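Local coordinates for activated BY transcription factor SSRB (PDB 2WNW), which belongs to glycosyl hydrolase family 30 and pairs a TIM-barrel domain with a beta-sandwich domain, at residues L430-P433 against A437-L440; N176-Y181 against I186-L191. One frame throughout, in Å; residues are numbered along the deposited sequence.

Interaction 1: L430-P433 against A437-L440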
ATOM      1  N   LEU A 430      11.593   0.504  19.461  1.00 24.51           N
ATOM      2  CA  LEU A 430      10.306   0.722  20.105  1.00 24.98           C
ATOM      3  C   LEU A 430       9.572  -0.592  20.328  1.00 24.19           C
ATOM      4  O   LEU A 430       9.709  -1.538  19.551  1.00 22.82           O
ATOM      5  CB  LEU A 430       9.427   1.642  19.252  1.00 26.50           C
ATOM      6  CG  LEU A 430       9.944   3.040  18.903  1.00 27.78           C
ATOM      7  CD1 LEU A 430       8.887   3.766  18.086  1.00 27.95           C
ATOM      8  CD2 LEU A 430      10.258   3.816  20.171  1.00 28.42           C
ATOM      9  N   THR A 431       8.801  -0.644  21.406  1.00 23.81           N
ATOM     10  CA  THR A 431       8.006  -1.820  21.728  1.00 25.32           C
ATOM     11  C   THR A 431       6.582  -1.327  21.946  1.00 24.87           C
ATOM     12  O   THR A 431       6.337  -0.465  22.788  1.00 25.49           O
ATOM     13  CB  THR A 431       8.501  -2.519  23.013  1.00 26.79           C
ATOM     14  OG1 THR A 431       9.811  -3.054  22.794  1.00 28.66           O
ATOM     15  CG2 THR A 431       7.565  -3.650  23.397  1.00 29.11           C
ATOM     16  N   LEU A 432       5.644  -1.859  21.172  1.00 22.97           N
ATOM     17  CA  LEU A 432       4.258  -1.444  21.309  1.00 21.02           C
ATOM     18  C   LEU A 432       3.368  -2.578  21.788  1.00 20.51           C
ATOM     19  O   LEU A 432       3.451  -3.708  21.301  1.00 20.63           O
ATOM     20  CB  LEU A 432       3.718  -0.902  19.978  1.00 21.90           C
ATOM     21  CG  LEU A 432       4.277   0.431  19.472  1.00 23.33           C
ATOM     22  CD1 LEU A 432       5.651   0.199  18.861  1.00 26.30           C
ATOM     23  CD2 LEU A 432       3.339   1.032  18.426  1.00 23.52           C
ATOM     24  N   PRO A 433       2.502  -2.291  22.765  1.00 20.62           N
ATOM     25  CA  PRO A 433       1.610  -3.334  23.265  1.00 19.91           C
ATOM     26  C   PRO A 433       0.544  -3.572  22.200  1.00 19.64           C
ATOM     27  O   PRO A 433       0.463  -2.826  21.217  1.00 17.33           O
ATOM     28  CB  PRO A 433       1.035  -2.707  24.528  1.00 19.80           C
ATOM     29  CG  PRO A 433       0.942  -1.255  24.152  1.00 21.29           C
ATOM     30  CD  PRO A 433       2.271  -1.013  23.463  1.00 20.30           C
ATOM     31  N   ALA A 437      -0.299   2.590  20.089  1.00 16.97           N
ATOM     32  CA  ALA A 437       0.047   3.562  19.067  1.00 16.74           C
ATOM     33  C   ALA A 437       1.095   4.487  19.665  1.00 17.46           C
ATOM     34  O   ALA A 437       1.070   4.782  20.863  1.00 18.00           O
ATOM     35  CB  ALA A 437      -1.182   4.363  18.646  1.00 17.12           C
ATOM     36  N   SER A 438       2.025   4.932  18.832  1.00 16.73           N
ATOM     37  CA  SER A 438       3.071   5.827  19.292  1.00 18.04           C
ATOM     38  C   SER A 438       3.392   6.854  18.221  1.00 18.56           C
ATOM     39  O   SER A 438       3.346   6.562  17.025  1.00 18.66           O
ATOM     40  CB  SER A 438       4.341   5.040  19.628  1.00 20.74           C
ATOM     41  OG  SER A 438       4.103   4.091  20.654  1.00 23.32           O
ATOM     42  N   THR A 439       3.697   8.067  18.660  1.00 16.55           N
ATOM     43  CA  THR A 439       4.075   9.128  17.748  1.00 16.52           C
ATOM     44  C   THR A 439       5.469   9.563  18.186  1.00 18.22           C
ATOM     45  O   THR A 439       5.682   9.922  19.347  1.00 19.28           O
ATOM     46  CB  THR A 439       3.109  10.322  17.823  1.00 16.85           C
ATOM     47  OG1 THR A 439       1.778   9.879  17.519  1.00 16.64           O
ATOM     48  CG2 THR A 439       3.514  11.391  16.813  1.00 15.58           C
ATOM     49  N   LEU A 440       6.418   9.486  17.259  1.00 18.49           N
ATOM     50  CA  LEU A 440       7.803   9.860  17.521  1.00 19.76           C
ATOM     51  C   LEU A 440       8.104  11.185  16.836  1.00 19.79           C
ATOM     52  O   LEU A 440       7.832  11.353  15.647  1.00 19.33           O
ATOM     53  CB  LEU A 440       8.746   8.775  16.985  1.00 18.84           C
ATOM     54  CG  LEU A 440      10.258   8.999  17.090  1.00 18.30           C
ATOM     55  CD1 LEU A 440      10.686   9.012  18.552  1.00 20.23           C
ATOM     56  CD2 LEU A 440      10.980   7.888  16.335  1.00 18.97           C
TER
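Leu-432 meets Ala-437 and Ser-438 across a beta arch, the connection between strands 426-432 and 437-442 of the beta-sandwich domain, which exchange no hydrogen bonds across this contact. Their backbones bond to other strands instead: Leu-432 pairs with Arg-417, whereas Ala-437 and Ser-438 pair with Ser-8 and Val-409. The facing is therefore made by side chains, with the CA atoms of Leu-432 and Ala-437 6.9 Å apart. CG of Leu-432 stands anti to its own carbonyl carbon (chi1 -69°), and the branch runs across to the other strand. There CG lies 3.9 Å from Ser-438 OG, while the methyl CD2 reaches the backbone, 4.2 Å from Ala-437 CA. This is van der Waals contact of an apolar branch with a buried hydroxyl, whose polar needs are met in part by a weak hydrogen bond to Ser-7 OG. Val-409 also packs on Leu-432. Consecutive strands that face each other through side chains and find their backbone partners elsewhere are the mark of a beta arch, here carrying the chain from one side of the sandwich to the other.

Interaction 2: N176-Y181 against I186-L191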
ATOM      1  N   ASN A 176     -25.017  33.571  -0.709  1.00 17.40           N
ATOM      2  CA  ASN A 176     -25.536  34.326   0.429  1.00 18.70           C
ATOM      3  C   ASN A 176     -25.159  33.670   1.752  1.00 18.84           C
ATOM      4  O   ASN A 176     -24.978  34.349   2.765  1.00 18.39           O
ATOM      5  CB  ASN A 176     -27.051  34.504   0.326  1.00 19.40           C
ATOM      6  CG  ASN A 176     -27.427  35.704  -0.519  1.00 22.59           C
ATOM      7  OD1 ASN A 176     -27.756  35.578  -1.697  1.00 22.62           O
ATOM      8  ND2 ASN A 176     -27.354  36.889   0.082  1.00 24.57           N
ATOM      9  N   TYR A 177     -25.042  32.347   1.736  1.00 16.86           N
ATOM     10  CA  TYR A 177     -24.626  31.604   2.918  1.00 16.82           C
ATOM     11  C   TYR A 177     -23.214  32.095   3.255  1.00 17.33           C
ATOM     12  O   TYR A 177     -22.909  32.416   4.405  1.00 17.30           O
ATOM     13  CB  TYR A 177     -24.596  30.103   2.600  1.00 16.18           C
ATOM     14  CG  TYR A 177     -23.770  29.268   3.560  1.00 16.33           C
ATOM     15  CD1 TYR A 177     -24.317  28.778   4.745  1.00 17.43           C
ATOM     16  CD2 TYR A 177     -22.435  28.971   3.278  1.00 17.40           C
ATOM     17  CE1 TYR A 177     -23.558  28.007   5.625  1.00 15.56           C
ATOM     18  CE2 TYR A 177     -21.666  28.203   4.152  1.00 17.41           C
ATOM     19  CZ  TYR A 177     -22.234  27.725   5.320  1.00 16.60           C
ATOM     20  OH  TYR A 177     -21.484  26.957   6.174  1.00 17.48           O
ATOM     21  N   LEU A 178     -22.360  32.163   2.235  1.00 17.68           N
ATOM     22  CA  LEU A 178     -20.984  32.615   2.421  1.00 17.55           C
ATOM     23  C   LEU A 178     -20.916  34.064   2.911  1.00 19.36           C
ATOM     24  O   LEU A 178     -20.116  34.387   3.788  1.00 19.99           O
ATOM     25  CB  LEU A 178     -20.192  32.468   1.117  1.00 18.33           C
ATOM     26  CG  LEU A 178     -19.925  31.039   0.624  1.00 18.00           C
ATOM     27  CD1 LEU A 178     -19.252  31.079  -0.742  1.00 19.13           C
ATOM     28  CD2 LEU A 178     -19.047  30.303   1.631  1.00 18.75           C
ATOM     29  N   LEU A 179     -21.749  34.935   2.344  1.00 20.19           N
ATOM     30  CA  LEU A 179     -21.768  36.339   2.757  1.00 20.14           C
ATOM     31  C   LEU A 179     -22.267  36.457   4.194  1.00 21.48           C
ATOM     32  O   LEU A 179     -21.733  37.232   4.990  1.00 20.53           O
ATOM     33  CB  LEU A 179     -22.668  37.153   1.827  1.00 21.90           C
ATOM     34  CG  LEU A 179     -22.196  37.222   0.375  1.00 23.18           C
ATOM     35  CD1 LEU A 179     -23.222  37.953  -0.466  1.00 23.32           C
ATOM     36  CD2 LEU A 179     -20.844  37.923   0.314  1.00 23.54           C
ATOM     37  N   GLU A 180     -23.299  35.682   4.514  1.00 21.86           N
ATOM     38  CA  GLU A 180     -23.878  35.665   5.856  1.00 24.21           C
ATOM     39  C   GLU A 180     -22.814  35.297   6.891  1.00 23.56           C
ATOM     40  O   GLU A 180     -22.643  35.987   7.898  1.00 22.83           O
ATOM     41  CB  GLU A 180     -25.033  34.659   5.897  1.00 26.67           C
ATOM     42  CG  GLU A 180     -25.435  34.154   7.281  1.00 31.58           C
ATOM     43  CD  GLU A 180     -25.888  35.256   8.221  1.00 33.07           C
ATOM     44  OE1 GLU A 180     -26.325  36.324   7.744  1.00 32.33           O
ATOM     45  OE2 GLU A 180     -25.820  35.038   9.452  1.00 37.47           O
ATOM     46  N   TYR A 181     -22.092  34.211   6.639  1.00 21.61           N
ATOM     47  CA  TYR A 181     -21.052  33.786   7.563  1.00 21.45           C
ATOM     48  C   TYR A 181     -19.896  34.783   7.644  1.00 21.69           C
ATOM     49  O   TYR A 181     -19.342  35.006   8.720  1.00 22.11           O
ATOM     50  CB  TYR A 181     -20.542  32.389   7.185  1.00 19.79           C
ATOM     51  CG  TYR A 181     -21.398  31.271   7.756  1.00 20.00           C
ATOM     52  CD1 TYR A 181     -20.829  30.248   8.514  1.00 21.09           C
ATOM     53  CD2 TYR A 181     -22.782  31.263   7.578  1.00 19.52           C
ATOM     54  CE1 TYR A 181     -21.621  29.246   9.087  1.00 21.85           C
ATOM     55  CE2 TYR A 181     -23.579  30.272   8.145  1.00 20.42           C
ATOM     56  CZ  TYR A 181     -22.995  29.267   8.898  1.00 21.47           C
ATOM     57  OH  TYR A 181     -23.782  28.292   9.467  1.00 22.36           O
ATOM     58  N   ILE A 186     -16.828  34.684   9.953  1.00 24.05           N
ATOM     59  CA  ILE A 186     -16.493  33.308   9.596  1.00 22.63           C
ATOM     60  C   ILE A 186     -16.196  33.194   8.103  1.00 23.08           C
ATOM     61  O   ILE A 186     -17.093  33.324   7.264  1.00 22.52           O
ATOM     62  CB  ILE A 186     -17.645  32.346   9.953  1.00 23.12           C
ATOM     63  CG1 ILE A 186     -18.019  32.515  11.429  1.00 21.77           C
ATOM     64  CG2 ILE A 186     -17.226  30.904   9.683  1.00 22.03           C
ATOM     65  CD1 ILE A 186     -19.278  31.768  11.836  1.00 22.98           C
ATOM     66  N   ASN A 187     -14.928  32.960   7.779  1.00 22.91           N
ATOM     67  CA  ASN A 187     -14.513  32.832   6.389  1.00 23.80           C
ATOM     68  C   ASN A 187     -14.406  31.370   5.990  1.00 23.88           C
ATOM     69  O   ASN A 187     -13.837  30.553   6.715  1.00 24.72           O
ATOM     70  CB  ASN A 187     -13.171  33.530   6.170  1.00 25.28           C
ATOM     71  CG  ASN A 187     -13.227  35.010   6.500  1.00 29.33           C
ATOM     72  OD1 ASN A 187     -14.051  35.745   5.958  1.00 32.64           O
ATOM     73  ND2 ASN A 187     -12.348  35.453   7.390  1.00 32.45           N
ATOM     74  N   VAL A 188     -14.967  31.046   4.833  1.00 22.76           N
ATOM     75  CA  VAL A 188     -14.942  29.687   4.315  1.00 21.67           C
ATOM     76  C   VAL A 188     -13.899  29.624   3.206  1.00 22.35           C
ATOM     77  O   VAL A 188     -13.810  30.534   2.379  1.00 21.85           O
ATOM     78  CB  VAL A 188     -16.334  29.298   3.765  1.00 21.75           C
ATOM     79  CG1 VAL A 188     -16.304  27.894   3.163  1.00 21.36           C
ATOM     80  CG2 VAL A 188     -17.357  29.373   4.887  1.00 20.81           C
ATOM     81  N   GLN A 189     -13.101  28.561   3.195  1.00 20.70           N
ATOM     82  CA  GLN A 189     -12.067  28.422   2.182  1.00 21.15           C
ATOM     83  C   GLN A 189     -12.293  27.247   1.245  1.00 19.84           C
ATOM     84  O   GLN A 189     -11.583  27.099   0.251  1.00 18.05           O
ATOM     85  CB  GLN A 189     -10.693  28.284   2.841  1.00 23.70           C
ATOM     86  CG  GLN A 189     -10.324  29.438   3.756  1.00 28.92           C
ATOM     87  CD  GLN A 189      -8.909  29.320   4.290  1.00 32.87           C
ATOM     88  OE1 GLN A 189      -8.574  29.896   5.323  1.00 37.40           O
ATOM     89  NE2 GLN A 189      -8.067  28.577   3.579  1.00 34.60           N
ATOM     90  N   ALA A 190     -13.277  26.410   1.552  1.00 18.85           N
ATOM     91  CA  ALA A 190     -13.553  25.258   0.704  1.00 18.25           C
ATOM     92  C   ALA A 190     -15.026  24.879   0.691  1.00 17.74           C
ATOM     93  O   ALA A 190     -15.755  25.126   1.653  1.00 17.82           O
ATOM     94  CB  ALA A 190     -12.722  24.066   1.160  1.00 19.01           C
ATOM     95  N   LEU A 191     -15.444  24.271  -0.414  1.00 16.50           N
ATOM     96  CA  LEU A 191     -16.815  23.817  -0.595  1.00 16.37           C
ATOM     97  C   LEU A 191     -16.812  22.473  -1.304  1.00 16.91           C
ATOM     98  O   LEU A 191     -15.833  22.106  -1.951  1.00 17.70           O
ATOM     99  CB  LEU A 191     -17.586  24.781  -1.503  1.00 17.62           C
ATOM    100  CG  LEU A 191     -17.774  26.249  -1.137  1.00 18.37           C
ATOM    101  CD1 LEU A 191     -18.282  27.007  -2.361  1.00 18.28           C
ATOM    102  CD2 LEU A 191     -18.747  26.361   0.019  1.00 16.21           C
TER
HETATM  103  O   HOH W   1     -17.913  32.939   4.650  1.00 21.14           O
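Ile-186 comes up to the edge of the Tyr-181 ring, near its plane, with its CG2 methyl 3.8 Å from Tyr-181 CD1. One face of that same ring is covered by Tyr-177, one helical turn earlier, whose CE1 lies 3.3 Å above the plane and offset toward the rim. In return, Tyr-181 CD2 sits 3.9 Å over a face of the Tyr-177 ring, again near the rim. Tyr-181 carries CG anti to its carbonyl carbon (chi1 -84°), which brings the ring down beside Tyr-177, and its OH is held by a hydrogen bond to Asp-119.

The backbone ties the helix to the segment that follows. Ile-186 N donates to Tyr-181 O over 2.8 Å, moderately bent at 152°, and approaches from above the carbonyl plane, 36° out of it. A water makes a second link: it donates both its hydrogens, to Leu-178 O at 2.8 Å and to Ile-186 O at 2.8 Å, bridging the two carbonyls and giving each a donor.

Beyond the water the contact turns apolar. Leu-178 crosses Val-188 at about a right angle, its CD2 methyl pressing on Val-188 CB at 3.6 Å, with both valine methyls close by. The same CD2 then meets Leu-191 CD2 at 4.3 Å, so one leucine methyl touches both Val-188 and Leu-191, the latter on the barrel strand.

This is the helix-to-strand return of a beta-alpha-beta unit in the TIM barrel. Helix 167-183 packs outside strand 190-192, which is hydrogen-bonded between the parallel strands 138-143 and 234-239. Ile-186 also packs against helix 124-133 through Ile-124, Ile-127 and Leu-131, while Met-88 of strand 85-90 touches Tyr-177, Tyr-181 and Val-188.

In the fold
From the N terminus, the chain first contributes strands to the sandwich, among them 2-9, 17-25, 33-37 and 41-44, then enters the parallel barrel at 48-51. Interaction 2 comes first, closing the short connection between helix 167-183 and the fourth barrel strand, 190-192. The remaining barrel strands follow, and the chain then returns to the sandwich, where interaction 1 closes the four-residue turn (433-436) between strands 426-432 and 437-442. The two loops lie in series, neither nested nor crossed. Their centres are 41 Å apart on opposite sides of the chain's centre, with nearest atoms about 25 Å apart: one joins a helix to the barrel wall, the other faces two strands of the sandwich.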